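Local atomic coordinates of TRAP dicarboxylate transporter, DctP subunit (Sulfurospirillum deleyianum, PDB entry 4OVS), a protein that probably serves as the periplasmic solute-binding subunit of a TRAP transporter, binding succinate for uptake into the cell. Residues A[101-106]-A[126-131]. Residues are numbered along the deposited sequence; the frame is centred on the assembly and turned at random.
Sequences MQLFDL and QILKDK
Leu128, on helix 123-134, enters a notch formed by Met101, Leu103 and Phe104 in the loop after strand 86-87, and its branches divide the contact. CD1 is the branch that reaches the ring: it lies a tight 3.3 Å from Phe104 CZ and 3.8 Å from both CE1 and CE2 of Phe104, a symmetric approach to the far end of the ring, though tilted to its plane. The Leu128 and Phe104 side chains arrive from opposite directions. The same CD1 is 4.0 Å from Leu103 CD2, and there the two leucine side chains run roughly perpendicular. CD2, the second branch, rests against backbone, 3.8 Å from Met101 N. Leu103 and Phe104, within the helically twisted 102-105, start out toward the helix; Met101, built as selenomethionine, instead reaches it by bends at chi2 and chi3, which bring SE within 4.1 Å of Leu128 CB. Without the two branches, as with an alanine here, the Phe104 ring end and Leu103 CD2 would probably lose their shared methyl partner, with a gap opening beside Met101 N. Phe91 meets Phe104 edge-to-face, while Val124, also on helix 123-134, touches Leu103 and Phe104, extending the apolar patch. The Met101 side chain is about 8 Å from that of Lys93, which binds succinate, but about 13 Å from the ligand, so the contact lies near the site without lining it. With all four touching residues buried and every contact between side chains apolar, shape fit and exclusion of water, rather than polar pairing, probably hold helix 123-134 against this turn.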
# COMPACT_ATOMS: atom_id res chain seq x y z
N MSE A 101 -13.20 2.70 -1.77
CA MSE A 101 -11.93 2.35 -1.15
C MSE A 101 -11.02 3.58 -1.10
O MSE A 101 -10.03 3.60 -0.37
CB MSE A 101 -11.24 1.22 -1.91
CG MSE A 101 -10.07 0.61 -1.15
SE MSE A 101 -10.61 -0.56 0.31
CE MSE A 101 -11.39 -1.94 -0.80
N GLN A 102 -11.35 4.62 -1.87
CA GLN A 102 -10.57 5.86 -1.81
C GLN A 102 -10.63 6.51 -0.44
O GLN A 102 -9.83 7.40 -0.13
CB GLN A 102 -11.01 6.85 -2.87
CG GLN A 102 -10.62 6.43 -4.23
CD GLN A 102 -11.09 7.41 -5.26
OE1 GLN A 102 -10.29 8.17 -5.83
NE2 GLN A 102 -12.40 7.41 -5.53
N LEU A 103 -11.59 6.10 0.38
CA LEU A 103 -11.65 6.57 1.76
C LEU A 103 -10.28 6.47 2.47
O LEU A 103 -9.85 7.40 3.11
CB LEU A 103 -12.69 5.75 2.52
CG LEU A 103 -12.79 5.90 4.03
CD1 LEU A 103 -13.35 7.25 4.45
CD2 LEU A 103 -13.69 4.79 4.48
N PHE A 104 -9.61 5.35 2.34
CA PHE A 104 -8.37 5.08 3.06
C PHE A 104 -7.14 5.84 2.47
O PHE A 104 -6.07 5.88 3.07
CB PHE A 104 -8.09 3.58 3.04
CG PHE A 104 -9.16 2.73 3.67
CD1 PHE A 104 -10.04 3.25 4.61
CD2 PHE A 104 -9.26 1.38 3.36
CE1 PHE A 104 -11.00 2.45 5.22
CE2 PHE A 104 -10.24 0.57 3.96
CZ PHE A 104 -11.09 1.10 4.89
N ASP A 105 -7.29 6.43 1.29
CA ASP A 105 -6.27 7.28 0.67
C ASP A 105 -6.37 8.75 1.06
O ASP A 105 -5.46 9.52 0.79
CB ASP A 105 -6.42 7.26 -0.85
CG ASP A 105 -5.77 6.09 -1.48
OD1 ASP A 105 -5.04 5.35 -0.78
OD2 ASP A 105 -5.98 5.93 -2.70
N LEU A 106 -7.48 9.17 1.66
CA LEU A 106 -7.65 10.59 1.95
C LEU A 106 -6.53 11.10 2.84
O LEU A 106 -6.13 10.43 3.79
CB LEU A 106 -8.98 10.84 2.62
CG LEU A 106 -10.21 10.65 1.73
CD1 LEU A 106 -11.47 10.58 2.61
CD2 LEU A 106 -10.29 11.79 0.69
N GLN A 126 -15.31 -3.68 7.30
CA GLN A 126 -16.15 -4.78 6.79
C GLN A 126 -17.00 -4.33 5.61
O GLN A 126 -17.19 -5.08 4.66
CB GLN A 126 -17.04 -5.35 7.89
CG GLN A 126 -17.81 -6.58 7.45
CD GLN A 126 -16.90 -7.76 7.15
OE1 GLN A 126 -16.13 -8.19 8.01
NE2 GLN A 126 -16.95 -8.24 5.93
N ILE A 127 -17.49 -3.10 5.66
CA ILE A 127 -18.28 -2.55 4.57
C ILE A 127 -17.47 -2.56 3.28
O ILE A 127 -17.99 -2.92 2.23
CB ILE A 127 -18.72 -1.13 4.87
CG1 ILE A 127 -19.97 -1.15 5.76
CG2 ILE A 127 -19.04 -0.39 3.57
CD1 ILE A 127 -20.19 0.16 6.53
N LEU A 128 -16.20 -2.16 3.35
CA LEU A 128 -15.37 -2.13 2.12
C LEU A 128 -14.97 -3.54 1.65
O LEU A 128 -14.94 -3.80 0.47
CB LEU A 128 -14.17 -1.22 2.29
CG LEU A 128 -14.75 0.19 2.38
CD1 LEU A 128 -13.93 1.02 3.28
CD2 LEU A 128 -14.87 0.83 1.03
N LYS A 129 -14.68 -4.45 2.57
CA LYS A 129 -14.48 -5.85 2.17
C LYS A 129 -15.70 -6.34 1.38
O LYS A 129 -15.59 -7.01 0.35
CB LYS A 129 -14.31 -6.76 3.40
CG LYS A 129 -13.03 -6.62 4.17
CD LYS A 129 -12.87 -7.76 5.14
CE LYS A 129 -11.66 -7.58 5.99
NZ LYS A 129 -11.40 -8.73 6.92
N ASP A 130 -16.88 -6.05 1.90
CA ASP A 130 -18.09 -6.61 1.31
C ASP A 130 -18.27 -6.13 -0.12
O ASP A 130 -18.73 -6.86 -1.00
CB ASP A 130 -19.32 -6.28 2.17
CG ASP A 130 -19.37 -7.09 3.47
OD1 ASP A 130 -18.54 -8.01 3.68
OD2 ASP A 130 -20.28 -6.81 4.28
N LYS A 131 -17.87 -4.89 -0.36
CA LYS A 131 -17.95 -4.31 -1.70
C LYS A 131 -17.01 -5.00 -2.69
O LYS A 131 -17.34 -5.19 -3.84
CB LYS A 131 -17.64 -2.81 -1.64
CG LYS A 131 -18.69 -2.03 -0.85
CD LYS A 131 -18.49 -0.52 -0.93
CE LYS A 131 -19.57 0.22 -0.18
NZ LYS A 131 -20.73 0.47 -1.06